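Local coordinates for protein glutathione S-transferase (PDB 5ZFG) that metabolises the organophosphate insecticide diazinon and, as a member of the glutathione transferase family, probably conjugates glutathione to electrophilic compounds, at residues B[14-19]-B[160-165]; B[21-26]-B[195-200]; B[105-110]-B[164-169]; B[93-98]-B[150-155]. One frame throughout, in Å; residues are numbered along the deposited sequence. Where two conformers were deposited one is given.

Contact 1 (B[14-19]-B[160-165]); sequences SLSVRQ and DFPLIN. With EDO (1,2-ethanediol), chain G.
Asn-165 spends its side-chain amide nitrogen on two acceptors of the facing helix. ND2 donates to Gln-19 OE1 at 2.9 Å and to Ser-16 OG at 3.1 Å, the latter with an N-H...O angle of 153° and the former almost as straight. Neither acceptor lies exactly in the amide plane of Asn-165, and seen from Gln-19 the donor stands above the carbonyl plane, off its lone pairs. The first torsion of Asn-165 (chi1 -70°) sets CG anti to the carbonyl carbon and leads the amide between the two partners. Beyond the pair, Asn-165 OD1 bonds Ser-201 OG, and Ser-16 OG also bonds Pro-12 O, one turn back in its own helix. An alanine in place of Asn-165 would remove both donor hydrogens, and the buried Gln-19 OE1 would probably lose its mate across the interface. This is the domain interface of the glutathione transferase fold: helix 12-23 of the thioredoxin-like domain crosses helix 160-172 of the helical domain at 139°, the local axes 8.6 Å apart. Asp-160 OD2, bonded to Thr-157 N, is consistent with the N-capping box known at the start of this helix in the family. Packing closes round the amides. Gln-19 CB makes a CH-pi contact over one face of Phe-161, 3.9 Å from the ring centroid, while Ser-16 CB meets Phe-161 CB at 3.8 Å. Ser-16 OG lies 4.0 Å from Pro-162 CG, and Leu-15 CD1 rests 3.8 Å from Asn-165 OD1.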
loop_
_atom_site.group_PDB
_atom_site.type_symbol
_atom_site.label_atom_id
_atom_site.label_comp_id
_atom_site.label_asym_id
_atom_site.label_seq_id
_atom_site.Cartn_x
_atom_site.Cartn_y
_atom_site.Cartn_z
ATOM N N SER B 14 4.292 4.261 -12.857
ATOM C CA SER B 14 5.553 4.241 -13.598
ATOM C C SER B 14 6.288 5.575 -13.463
ATOM O O SER B 14 7.511 5.600 -13.248
ATOM C CB SER B 14 5.289 3.937 -15.079
ATOM O OG SER B 14 4.875 2.596 -15.339
ATOM N N LEU B 15 5.563 6.696 -13.633
ATOM C CA LEU B 15 6.191 8.011 -13.552
ATOM C C LEU B 15 6.829 8.221 -12.194
ATOM O O LEU B 15 7.925 8.778 -12.095
ATOM C CB LEU B 15 5.181 9.125 -13.824
ATOM C CG LEU B 15 4.334 8.976 -15.103
ATOM C CD1 LEU B 15 3.155 9.943 -15.069
ATOM C CD2 LEU B 15 5.181 9.238 -16.334
ATOM N N SER B 16 6.156 7.766 -11.134
ATOM C CA SER B 16 6.671 7.990 -9.786
ATOM C C SER B 16 7.998 7.272 -9.584
ATOM O O SER B 16 8.921 7.819 -8.965
ATOM C CB SER B 16 5.647 7.515 -8.751
ATOM O OG SER B 16 4.440 8.232 -8.860
ATOM N N VAL B 17 8.103 6.038 -10.080
ATOM C CA VAL B 17 9.347 5.296 -9.927
ATOM C C VAL B 17 10.454 5.968 -10.736
ATOM O O VAL B 17 11.589 6.101 -10.266
ATOM C CB VAL B 17 9.170 3.819 -10.322
ATOM C CG1 VAL B 17 10.522 3.090 -10.322
ATOM C CG2 VAL B 17 8.202 3.086 -9.355
ATOM N N ARG B 18 10.130 6.460 -11.929
ATOM C CA ARG B 18 11.165 7.128 -12.721
ATOM C C ARG B 18 11.662 8.394 -12.033
ATOM O O ARG B 18 12.870 8.650 -12.004
ATOM C CB ARG B 18 10.643 7.423 -14.129
ATOM C CG ARG B 18 10.492 6.148 -14.963
ATOM C CD ARG B 18 9.742 6.384 -16.277
ATOM N NE ARG B 18 10.341 7.518 -16.964
ATOM C CZ ARG B 18 9.677 8.396 -17.705
ATOM N NH1 ARG B 18 8.374 8.272 -17.908
ATOM N NH2 ARG B 18 10.328 9.413 -18.245
ATOM N N GLN B 19 10.751 9.200 -11.480
ATOM C CA GLN B 19 11.151 10.412 -10.771
ATOM C C GLN B 19 12.072 10.087 -9.597
ATOM O O GLN B 19 13.106 10.739 -9.414
ATOM C CB GLN B 19 9.915 11.178 -10.302
ATOM C CG GLN B 19 9.102 11.749 -11.453
ATOM C CD GLN B 19 7.835 12.364 -10.959
ATOM O OE1 GLN B 19 7.116 11.759 -10.150
ATOM N NE2 GLN B 19 7.540 13.572 -11.424
ATOM N N ASP B 160 5.851 12.143 -2.113
ATOM C CA ASP B 160 5.340 13.204 -2.973
ATOM C C ASP B 160 5.014 12.708 -4.380
ATOM O O ASP B 160 4.005 13.121 -4.954
ATOM C CB ASP B 160 6.346 14.345 -3.040
ATOM C CG ASP B 160 6.371 15.135 -1.771
ATOM O OD1 ASP B 160 5.373 15.853 -1.532
ATOM O OD2 ASP B 160 7.345 14.991 -0.997
ATOM N N PHE B 161 5.857 11.845 -4.952
ATOM C CA PHE B 161 5.704 11.498 -6.366
ATOM C C PHE B 161 4.363 10.857 -6.678
ATOM O O PHE B 161 3.702 11.311 -7.628
ATOM C CB PHE B 161 6.857 10.606 -6.853
ATOM C CG PHE B 161 8.214 11.198 -6.644
ATOM C CD1 PHE B 161 8.507 12.487 -7.084
ATOM C CD2 PHE B 161 9.200 10.468 -5.987
ATOM C CE1 PHE B 161 9.768 13.041 -6.856
ATOM C CE2 PHE B 161 10.467 11.004 -5.771
ATOM C CZ PHE B 161 10.747 12.299 -6.206
ATOM N N PRO B 162 3.888 9.831 -5.951
ATOM C CA PRO B 162 2.577 9.273 -6.309
ATOM C C PRO B 162 1.466 10.294 -6.171
ATOM O O PRO B 162 0.570 10.334 -7.027
ATOM C CB PRO B 162 2.426 8.079 -5.340
ATOM C CG PRO B 162 3.863 7.712 -4.987
ATOM C CD PRO B 162 4.535 9.046 -4.888
ATOM N N LEU B 163 1.515 11.150 -5.140
ATOM C CA LEU B 163 0.452 12.142 -4.995
ATOM C C LEU B 163 0.540 13.205 -6.087
ATOM O O LEU B 163 -0.490 13.661 -6.597
ATOM C CB LEU B 163 0.511 12.781 -3.607
ATOM C CG LEU B 163 0.297 11.795 -2.432
ATOM C CD1 LEU B 163 0.755 12.397 -1.103
ATOM C CD2 LEU B 163 -1.177 11.398 -2.379
ATOM N N ILE B 164 1.762 13.591 -6.471
ATOM C CA ILE B 164 1.916 14.557 -7.562
ATOM C C ILE B 164 1.287 14.010 -8.835
ATOM O O ILE B 164 0.495 14.678 -9.508
ATOM C CB ILE B 164 3.402 14.897 -7.786
ATOM C CG1 ILE B 164 3.909 15.878 -6.715
ATOM C CG2 ILE B 164 3.580 15.445 -9.221
ATOM C CD1 ILE B 164 3.310 17.275 -6.832
ATOM N N ASN B 165 1.614 12.766 -9.172
ATOM C CA ASN B 165 1.132 12.188 -10.416
ATOM C C ASN B 165 -0.360 11.858 -10.379
ATOM O O ASN B 165 -1.016 11.882 -11.426
ATOM C CB ASN B 165 1.988 10.974 -10.749
ATOM C CG ASN B 165 3.389 11.385 -11.142
ATOM O OD1 ASN B 165 3.554 12.221 -12.040
ATOM N ND2 ASN B 165 4.398 10.836 -10.478
HETATM C C1 EDO G . 13.412 9.416 -16.807
HETATM O O1 EDO G . 13.261 8.106 -17.378
HETATM C C2 EDO G . 13.409 10.519 -17.869
HETATM O O2 EDO G . 14.341 11.568 -17.508
#

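Contact 2 (B[21-26]-B[195-200]); sequences LVALEV and PDLWKI
Val-22 carries most of this contact, and each of its side-chain carbons has a definite neighbour in 195-200. Its CB lies 4.1 Å from Leu-197 CD2. CG1, anti to the backbone N (chi1 169°), comes closer to the same methyl, 3.7 Å from Leu-197 CD2. The other branch, CG2, reaches Ile-200 CD1 at 4.1 Å, so the valine fork faces residues from successive turns of the opposing helix. Leu-197 divides its own fork in the same way: while CD2 serves Val-22, CD1 sits 4.1 Å from Ala-23 CB. The nearest backbones, at Ala-23 and Leu-197, remain 7.4 Å apart between CA atoms, and side chains fill the distance. Helix 12-23 ends here in a Schellman motif, with Glu-25 at positive phi (59°), Val-26 N bonded to Leu-21 O and Glu-25 N to Val-22 O. The contact therefore joins the C-terminal end of a thioredoxin-domain helix to the first turns of helix 195-208 in the helical domain. Leu-197, the buried member, also packs on Phe-190 of helix 181-193. A water that donates to Val-22 O at 3.3 Å could extend to Asp-196, but that side chain has two conformers and the bridge is doubtful. With no direct hydrogen bond between the segments and mainly aliphatic packing, 159 Å² buried in all at the protein surface, the join depends on shape and has little directional specificity.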
loop_
_atom_site.group_PDB
_atom_site.type_symbol
_atom_site.label_atom_id
_atom_site.label_comp_id
_atom_site.label_asym_id
_atom_site.label_seq_id
_atom_site.Cartn_x
_atom_site.Cartn_y
_atom_site.Cartn_z
ATOM N N LEU B 21 14.048 7.401 -9.255
ATOM C CA LEU B 21 15.338 6.961 -9.785
ATOM C C LEU B 21 16.161 8.149 -10.262
ATOM O O LEU B 21 17.372 8.209 -10.020
ATOM C CB LEU B 21 15.136 5.963 -10.923
ATOM C CG LEU B 21 14.660 4.555 -10.541
ATOM C CD1 LEU B 21 14.008 3.892 -11.752
ATOM C CD2 LEU B 21 15.815 3.704 -9.984
ATOM N N VAL B 22 15.509 9.111 -10.919
ATOM C CA VAL B 22 16.205 10.302 -11.405
ATOM C C VAL B 22 16.658 11.174 -10.241
ATOM O O VAL B 22 17.812 11.623 -10.199
ATOM C CB VAL B 22 15.298 11.067 -12.391
ATOM C CG1 VAL B 22 15.857 12.455 -12.714
ATOM C CG2 VAL B 22 15.098 10.250 -13.659
ATOM N N ALA B 23 15.773 11.400 -9.259
ATOM C CA ALA B 23 16.134 12.233 -8.110
ATOM C C ALA B 23 17.293 11.633 -7.326
ATOM O O ALA B 23 18.153 12.359 -6.807
ATOM C CB ALA B 23 14.926 12.426 -7.202
ATOM N N LEU B 24 17.339 10.311 -7.235
ATOM C CA LEU B 24 18.388 9.627 -6.489
ATOM C C LEU B 24 19.643 9.403 -7.317
ATOM O O LEU B 24 20.638 8.895 -6.780
ATOM C CB LEU B 24 17.872 8.285 -5.972
ATOM C CG LEU B 24 16.825 8.419 -4.861
ATOM C CD1 LEU B 24 16.369 7.039 -4.414
ATOM C CD2 LEU B 24 17.406 9.197 -3.706
ATOM N N GLU B 25 19.611 9.763 -8.602
ATOM C CA GLU B 25 20.736 9.560 -9.510
ATOM C C GLU B 25 21.128 8.087 -9.610
ATOM O O GLU B 25 22.307 7.749 -9.683
ATOM C CB GLU B 25 21.938 10.414 -9.086
ATOM C CG GLU B 25 21.557 11.837 -8.724
ATOM C CD GLU B 25 22.768 12.741 -8.572
ATOM O OE1 GLU B 25 23.272 12.879 -7.440
ATOM O OE2 GLU B 25 23.219 13.289 -9.596
ATOM N N VAL B 26 20.135 7.203 -9.621
ATOM C CA VAL B 26 20.359 5.775 -9.807
ATOM C C VAL B 26 20.182 5.474 -11.293
ATOM O O VAL B 26 19.084 5.708 -11.832
ATOM C CB VAL B 26 19.404 4.931 -8.950
ATOM C CG1 VAL B 26 19.583 3.470 -9.268
ATOM C CG2 VAL B 26 19.645 5.184 -7.458
ATOM N N PRO B 195 11.964 21.172 -11.814
ATOM C CA PRO B 195 11.459 21.142 -13.199
ATOM C C PRO B 195 11.843 19.888 -13.970
ATOM O O PRO B 195 11.080 19.459 -14.843
ATOM C CB PRO B 195 12.077 22.407 -13.824
ATOM C CG PRO B 195 13.282 22.694 -12.992
ATOM C CD PRO B 195 12.904 22.286 -11.587
ATOM N N ASP B 196 13.023 19.320 -13.709
ATOM C CA ASP B 196 13.420 18.080 -14.372
ATOM C C ASP B 196 12.481 16.933 -14.012
ATOM O O ASP B 196 12.086 16.142 -14.878
ATOM C CB ASP B 196 14.858 17.726 -13.988
ATOM C CG ASP B 196 15.044 17.575 -12.475
ATOM O OD1 ASP B 196 14.523 18.425 -11.711
ATOM O OD2 ASP B 196 15.702 16.597 -12.050
ATOM N N LEU B 197 12.108 16.832 -12.740
ATOM C CA LEU B 197 11.176 15.786 -12.322
ATOM C C LEU B 197 9.782 16.042 -12.873
ATOM O O LEU B 197 9.101 15.110 -13.328
ATOM C CB LEU B 197 11.151 15.710 -10.801
ATOM C CG LEU B 197 12.509 15.431 -10.141
ATOM C CD1 LEU B 197 12.346 15.236 -8.625
ATOM C CD2 LEU B 197 13.201 14.221 -10.798
ATOM N N TRP B 198 9.340 17.298 -12.853
ATOM C CA TRP B 198 8.024 17.607 -13.395
ATOM C C TRP B 198 7.961 17.306 -14.889
ATOM O O TRP B 198 6.907 16.912 -15.395
ATOM C CB TRP B 198 7.639 19.072 -13.111
ATOM C CG TRP B 198 6.437 19.439 -13.910
ATOM C CD1 TRP B 198 6.396 20.245 -15.014
ATOM C CD2 TRP B 198 5.110 18.920 -13.743
ATOM N NE1 TRP B 198 5.120 20.284 -15.524
ATOM C CE2 TRP B 198 4.312 19.481 -14.762
ATOM C CE3 TRP B 198 4.517 18.048 -12.823
ATOM C CZ2 TRP B 198 2.953 19.200 -14.885
ATOM C CZ3 TRP B 198 3.166 17.772 -12.948
ATOM C CH2 TRP B 198 2.401 18.341 -13.972
ATOM N N LYS B 199 9.089 17.430 -15.606
ATOM C CA LYS B 199 9.090 17.085 -17.030
ATOM C C LYS B 199 8.599 15.667 -17.270
ATOM O O LYS B 199 7.971 15.396 -18.298
ATOM C CB LYS B 199 10.495 17.233 -17.616
ATOM C CG LYS B 199 10.754 18.546 -18.326
ATOM C CD LYS B 199 11.990 18.434 -19.211
ATOM C CE LYS B 199 12.191 19.683 -20.054
ATOM N NZ LYS B 199 12.939 20.713 -19.281
ATOM N N ILE B 200 8.908 14.746 -16.354
ATOM C CA ILE B 200 8.434 13.368 -16.465
ATOM C C ILE B 200 6.910 13.322 -16.353
ATOM O O ILE B 200 6.233 12.660 -17.150
ATOM C CB ILE B 200 9.121 12.489 -15.397
ATOM C CG1 ILE B 200 10.627 12.399 -15.667
ATOM C CG2 ILE B 200 8.509 11.079 -15.374
ATOM C CD1 ILE B 200 11.430 11.778 -14.530
HETATM O O HOH W 1 17.960 14.902 -10.464
#

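Contact 3 (B[105-110]-B[164-169]); sequences SYYANI and INSTMT
Tyr-107 and Ser-166 mark the closest backbone approach, 5.4 Å between CA atoms, of two helices running almost parallel: the local axes are 9.6 Å apart and 17° from alignment. The small serine lies between two tyrosines. Its CB meets the edge of the Tyr-106 ring, 3.6 Å from CD2, while its OG sits 3.2 Å from Tyr-107 CB and finds its polar partners outside the pair, Asn-102 OD1 and Pro-162 O. Tyr-106 has CG anti to the backbone N (chi1 -168°), which sends the ring across to the other helix, where OH donates to Thr-167 OG1 at 2.8 Å; that oxygen, lying in the ring plane, is bonded to Leu-163 O as well. Ile-110 CD1 covers part of one face of the same ring. A phenylalanine in place of Tyr-106 would keep the edge packing but would probably leave Thr-167 OG1 without its donor across the interface. At the far end Ile-110 CG2 approaches Thr-169 OG1 to 3.3 Å. This hydroxyl donates back to Ser-166 O at 2.7 Å, in the carbonyl plane, so that carbonyl takes bonds from both N and OG1 of Thr-169. Within the helical C-terminal domain, Tyr-106 also packs on Leu-136 of helix 126-146, and Thr-167 on Trp-186 of helix 181-193. Tyr-107 reaches out of this domain to Pro-12 and Pro-13, starting helix 12-23 of the thioredoxin-like domain.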
loop_
_atom_site.group_PDB
_atom_site.type_symbol
_atom_site.label_atom_id
_atom_site.label_comp_id
_atom_site.label_asym_id
_atom_site.label_seq_id
_atom_site.Cartn_x
_atom_site.Cartn_y
_atom_site.Cartn_z
ATOM N N SER B 105 -6.712 5.175 -1.653
ATOM C CA SER B 105 -7.801 6.148 -1.664
ATOM C C SER B 105 -7.622 7.256 -2.700
ATOM O O SER B 105 -8.477 7.468 -3.566
ATOM C CB SER B 105 -7.943 6.772 -0.268
ATOM O OG SER B 105 -7.968 5.770 0.741
ATOM N N TYR B 106 -6.518 8.003 -2.586
ATOM C CA TYR B 106 -6.365 9.227 -3.372
ATOM C C TYR B 106 -6.313 8.919 -4.862
ATOM O O TYR B 106 -7.120 9.435 -5.642
ATOM C CB TYR B 106 -5.108 9.988 -2.932
ATOM C CG TYR B 106 -4.969 11.421 -3.446
ATOM C CD1 TYR B 106 -5.667 12.476 -2.852
ATOM C CD2 TYR B 106 -4.103 11.725 -4.498
ATOM C CE1 TYR B 106 -5.509 13.794 -3.299
ATOM C CE2 TYR B 106 -3.941 13.034 -4.950
ATOM C CZ TYR B 106 -4.648 14.064 -4.353
ATOM O OH TYR B 106 -4.475 15.357 -4.820
ATOM N N TYR B 107 -5.353 8.088 -5.277
ATOM C CA TYR B 107 -5.284 7.687 -6.683
ATOM C C TYR B 107 -6.506 6.863 -7.086
ATOM O O TYR B 107 -7.020 7.005 -8.203
ATOM C CB TYR B 107 -3.981 6.918 -6.928
ATOM C CG TYR B 107 -3.712 6.555 -8.364
ATOM C CD1 TYR B 107 -3.901 7.482 -9.380
ATOM C CD2 TYR B 107 -3.257 5.283 -8.701
ATOM C CE1 TYR B 107 -3.651 7.141 -10.714
ATOM C CE2 TYR B 107 -2.982 4.938 -10.021
ATOM C CZ TYR B 107 -3.190 5.871 -11.024
ATOM O OH TYR B 107 -2.919 5.532 -12.335
ATOM N N ALA B 108 -7.002 6.013 -6.183
ATOM C CA ALA B 108 -8.150 5.166 -6.493
ATOM C C ALA B 108 -9.368 6.003 -6.862
ATOM O O ALA B 108 -10.034 5.732 -7.867
ATOM C CB ALA B 108 -8.463 4.262 -5.302
ATOM N N ASN B 109 -9.656 7.041 -6.067
ATOM C CA ASN B 109 -10.825 7.890 -6.305
ATOM C C ASN B 109 -10.593 8.850 -7.461
ATOM O O ASN B 109 -11.478 9.039 -8.301
ATOM C CB ASN B 109 -11.174 8.698 -5.050
ATOM C CG ASN B 109 -11.872 7.883 -3.998
ATOM O OD1 ASN B 109 -12.312 6.773 -4.257
ATOM N ND2 ASN B 109 -11.975 8.436 -2.793
ATOM N N ILE B 110 -9.425 9.500 -7.499
ATOM C CA ILE B 110 -9.180 10.493 -8.543
ATOM C C ILE B 110 -9.171 9.822 -9.913
ATOM O O ILE B 110 -9.851 10.275 -10.840
ATOM C CB ILE B 110 -7.884 11.273 -8.258
ATOM C CG1 ILE B 110 -8.166 12.305 -7.166
ATOM C CG2 ILE B 110 -7.358 11.951 -9.533
ATOM C CD1 ILE B 110 -6.930 12.993 -6.627
ATOM N N ILE B 164 1.762 13.591 -6.471
ATOM C CA ILE B 164 1.916 14.557 -7.562
ATOM C C ILE B 164 1.287 14.010 -8.835
ATOM O O ILE B 164 0.495 14.678 -9.508
ATOM C CB ILE B 164 3.402 14.897 -7.786
ATOM C CG1 ILE B 164 3.909 15.878 -6.715
ATOM C CG2 ILE B 164 3.580 15.445 -9.221
ATOM C CD1 ILE B 164 3.310 17.275 -6.832
ATOM N N ASN B 165 1.614 12.766 -9.172
ATOM C CA ASN B 165 1.132 12.188 -10.416
ATOM C C ASN B 165 -0.360 11.858 -10.379
ATOM O O ASN B 165 -1.016 11.882 -11.426
ATOM C CB ASN B 165 1.988 10.974 -10.749
ATOM C CG ASN B 165 3.389 11.385 -11.142
ATOM O OD1 ASN B 165 3.554 12.221 -12.040
ATOM N ND2 ASN B 165 4.398 10.836 -10.478
ATOM N N SER B 166 -0.924 11.559 -9.205
ATOM C CA SER B 166 -2.380 11.488 -9.111
ATOM C C SER B 166 -3.001 12.857 -9.402
ATOM O O SER B 166 -3.952 12.974 -10.185
ATOM C CB SER B 166 -2.794 10.985 -7.726
ATOM O OG SER B 166 -2.341 9.651 -7.502
ATOM N N THR B 167 -2.461 13.908 -8.777
ATOM C CA THR B 167 -2.988 15.262 -8.958
ATOM C C THR B 167 -2.799 15.744 -10.391
ATOM O O THR B 167 -3.637 16.491 -10.919
ATOM C CB THR B 167 -2.293 16.214 -7.978
ATOM O OG1 THR B 167 -2.376 15.674 -6.641
ATOM C CG2 THR B 167 -2.945 17.599 -8.016
ATOM N N MET B 168 -1.714 15.314 -11.032
ATOM C CA MET B 168 -1.471 15.661 -12.427
ATOM C C MET B 168 -2.626 15.228 -13.320
ATOM O O MET B 168 -2.949 15.923 -14.293
ATOM C CB MET B 168 -0.142 15.042 -12.885
ATOM C CG MET B 168 0.120 15.161 -14.404
ATOM S SD MET B 168 -0.652 13.839 -15.365
ATOM C CE MET B 168 0.470 12.500 -14.924
ATOM N N THR B 169 -3.296 14.109 -12.997
ATOM C CA THR B 169 -4.394 13.674 -13.850
ATOM C C THR B 169 -5.608 14.585 -13.718
ATOM O O THR B 169 -6.421 14.649 -14.647
ATOM C CB THR B 169 -4.811 12.232 -13.554
ATOM O OG1 THR B 169 -5.464 12.169 -12.276
ATOM C CG2 THR B 169 -3.604 11.281 -13.592
#

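Contact 4 (B[93-98]-B[150-155]); sequences AIVNHR and YAAANH
Ala-152 points its methyl toward the helix, where it meets Ile-94 and Val-95: CB is 3.7 Å from Ile-94 CG2 and 3.6 Å from Val-95 CG2. The isoleucine branch that touches it is the one anti to the backbone N, and this same CG2 stands over one face of the Arg-98 guanidinium. Arg-98 approaches the loop one residue earlier. Its chain bends at chi2 (-62°), which brings NE within 3.1 Å of Ala-151 O, a weak hydrogen bond with an N-H...O angle of only 124°. The guanidinium meets this carbonyl obliquely, and a water adds a second, indirect link, accepting from Arg-98 NH2 at 2.8 Å and donating to Ala-151 O at 2.9 Å. The loop, which leads from helix 126-146 to helix 160-172, is also held by Ala-151 N, bonded to Asp-160 OD1. Tyr-142 adds a cation-pi contact to Arg-98, and the adjacent His-97 turns to the dimer interface, where NE2 bonds Gln-51 OE1 of the second subunit. Arg-98 thus grips the loop through a backbone carbonyl and a water, with no salt bridge to it, so its charge is probably stabilised by neutral dipoles and the Tyr-142 ring.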
loop_
_atom_site.group_PDB
_atom_site.type_symbol
_atom_site.label_atom_id
_atom_site.label_comp_id
_atom_site.label_asym_id
_atom_site.label_seq_id
_atom_site.Cartn_x
_atom_site.Cartn_y
_atom_site.Cartn_z
ATOM N N ALA B 93 7.231 6.750 8.998
ATOM C CA ALA B 93 5.823 6.351 9.030
ATOM C C ALA B 93 4.936 7.335 8.279
ATOM O O ALA B 93 3.960 6.928 7.634
ATOM C CB ALA B 93 5.355 6.212 10.467
ATOM N N ILE B 94 5.232 8.637 8.372
ATOM C CA ILE B 94 4.439 9.614 7.624
ATOM C C ILE B 94 4.582 9.368 6.124
ATOM O O ILE B 94 3.590 9.393 5.380
ATOM C CB ILE B 94 4.825 11.058 8.005
ATOM C CG1 ILE B 94 4.641 11.295 9.518
ATOM C CG2 ILE B 94 3.952 12.067 7.221
ATOM C CD1 ILE B 94 5.296 12.582 10.020
ATOM N N VAL B 95 5.811 9.105 5.661
ATOM C CA VAL B 95 6.017 8.752 4.256
ATOM C C VAL B 95 5.245 7.487 3.902
ATOM O O VAL B 95 4.514 7.453 2.902
ATOM C CB VAL B 95 7.515 8.594 3.938
ATOM C CG1 VAL B 95 7.694 8.057 2.491
ATOM C CG2 VAL B 95 8.236 9.935 4.112
ATOM N N ASN B 96 5.413 6.424 4.704
ATOM C CA ASN B 96 4.717 5.169 4.427
ATOM C C ASN B 96 3.216 5.373 4.397
ATOM O O ASN B 96 2.528 4.810 3.537
ATOM C CB ASN B 96 5.076 4.110 5.467
ATOM C CG ASN B 96 6.491 3.576 5.304
ATOM O OD1 ASN B 96 7.135 3.740 4.256
ATOM N ND2 ASN B 96 6.989 2.935 6.357
ATOM N N HIS B 97 2.693 6.187 5.317
ATOM C CA HIS B 97 1.260 6.443 5.322
ATOM C C HIS B 97 0.815 7.102 4.024
ATOM O O HIS B 97 -0.179 6.696 3.406
ATOM C CB HIS B 97 0.858 7.347 6.480
ATOM C CG HIS B 97 -0.566 7.769 6.355
ATOM N ND1 HIS B 97 -0.952 8.860 5.609
ATOM C CD2 HIS B 97 -1.708 7.155 6.746
ATOM C CE1 HIS B 97 -2.272 8.930 5.588
ATOM N NE2 HIS B 97 -2.754 7.908 6.275
ATOM N N ARG B 98 1.532 8.150 3.611
ATOM C CA ARG B 98 1.132 8.872 2.412
ATOM C C ARG B 98 1.201 7.976 1.176
ATOM O O ARG B 98 0.372 8.106 0.269
ATOM C CB ARG B 98 1.997 10.132 2.240
ATOM C CG ARG B 98 1.880 11.179 3.369
ATOM C CD ARG B 98 0.479 11.770 3.524
ATOM N NE ARG B 98 0.519 12.882 4.478
ATOM C CZ ARG B 98 0.381 12.748 5.792
ATOM N NH1 ARG B 98 0.155 11.556 6.332
ATOM N NH2 ARG B 98 0.468 13.816 6.574
ATOM N N TYR B 150 5.739 19.973 1.836
ATOM C CA TYR B 150 5.599 18.760 1.040
ATOM C C TYR B 150 4.690 17.766 1.769
ATOM O O TYR B 150 4.234 18.011 2.895
ATOM C CB TYR B 150 6.969 18.147 0.747
ATOM C CG TYR B 150 7.843 18.998 -0.150
ATOM C CD1 TYR B 150 7.715 18.947 -1.530
ATOM C CD2 TYR B 150 8.798 19.851 0.392
ATOM C CE1 TYR B 150 8.531 19.727 -2.361
ATOM C CE2 TYR B 150 9.618 20.630 -0.422
ATOM C CZ TYR B 150 9.478 20.565 -1.793
ATOM O OH TYR B 150 10.289 21.340 -2.594
ATOM N N ALA B 151 4.437 16.622 1.117
ATOM C CA ALA B 151 3.384 15.715 1.587
ATOM C C ALA B 151 3.708 15.065 2.927
ATOM O O ALA B 151 2.791 14.777 3.707
ATOM C CB ALA B 151 3.113 14.635 0.542
ATOM N N ALA B 152 4.974 14.800 3.211
ATOM C CA ALA B 152 5.334 14.102 4.441
ATOM C C ALA B 152 6.340 14.855 5.298
ATOM O O ALA B 152 6.675 14.386 6.392
ATOM C CB ALA B 152 5.887 12.702 4.123
ATOM N N ALA B 153 6.845 15.985 4.831
ATOM C CA ALA B 153 7.911 16.686 5.533
ATOM C C ALA B 153 8.046 18.060 4.898
ATOM O O ALA B 153 7.325 18.401 3.955
ATOM C CB ALA B 153 9.227 15.907 5.482
ATOM N N ASN B 154 8.968 18.860 5.439
ATOM C CA ASN B 154 9.300 20.144 4.842
ATOM C C ASN B 154 10.306 20.017 3.716
ATOM O O ASN B 154 10.819 21.039 3.244
ATOM C CB ASN B 154 9.824 21.101 5.911
ATOM C CG ASN B 154 8.713 21.873 6.570
ATOM O OD1 ASN B 154 7.727 22.246 5.916
ATOM N ND2 ASN B 154 8.851 22.116 7.868
ATOM N N HIS B 155 10.596 18.788 3.294
ATOM C CA HIS B 155 11.418 18.506 2.131
ATOM C C HIS B 155 10.745 17.411 1.313
ATOM O O HIS B 155 9.875 16.685 1.810
ATOM C CB HIS B 155 12.833 18.072 2.532
ATOM C CG HIS B 155 12.865 16.813 3.335
ATOM N ND1 HIS B 155 12.862 16.808 4.713
ATOM C CD2 HIS B 155 12.891 15.514 2.954
ATOM C CE1 HIS B 155 12.888 15.560 5.146
ATOM N NE2 HIS B 155 12.907 14.756 4.098
HETATM O O HOH W 2 0.870 16.243 5.218
#

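Overall arrangement
Contacts 1 and 2 both join helix 12-23 of the thioredoxin-like domain to the helical domain, but at different depths: contact 1, about 3 Å from the chain centre, uses buried amides and a hydroxyl, whereas contact 2, at the surface, is mainly aliphatic, with no direct hydrogen bond. They meet where Gln-19 NE2 probably bonds Leu-197 O. Contacts 3 and 4 share helix 89-114 within the helical domain. Both are buried, their centres about 8 and 13 Å from the chain centre; the first is helix on helix through hydroxyls, the second helix on loop through an arginine and a water. Contacts 1 and 3 overlap at Ile-164 and Asn-165, though the Asn-165 amide works in contact 1.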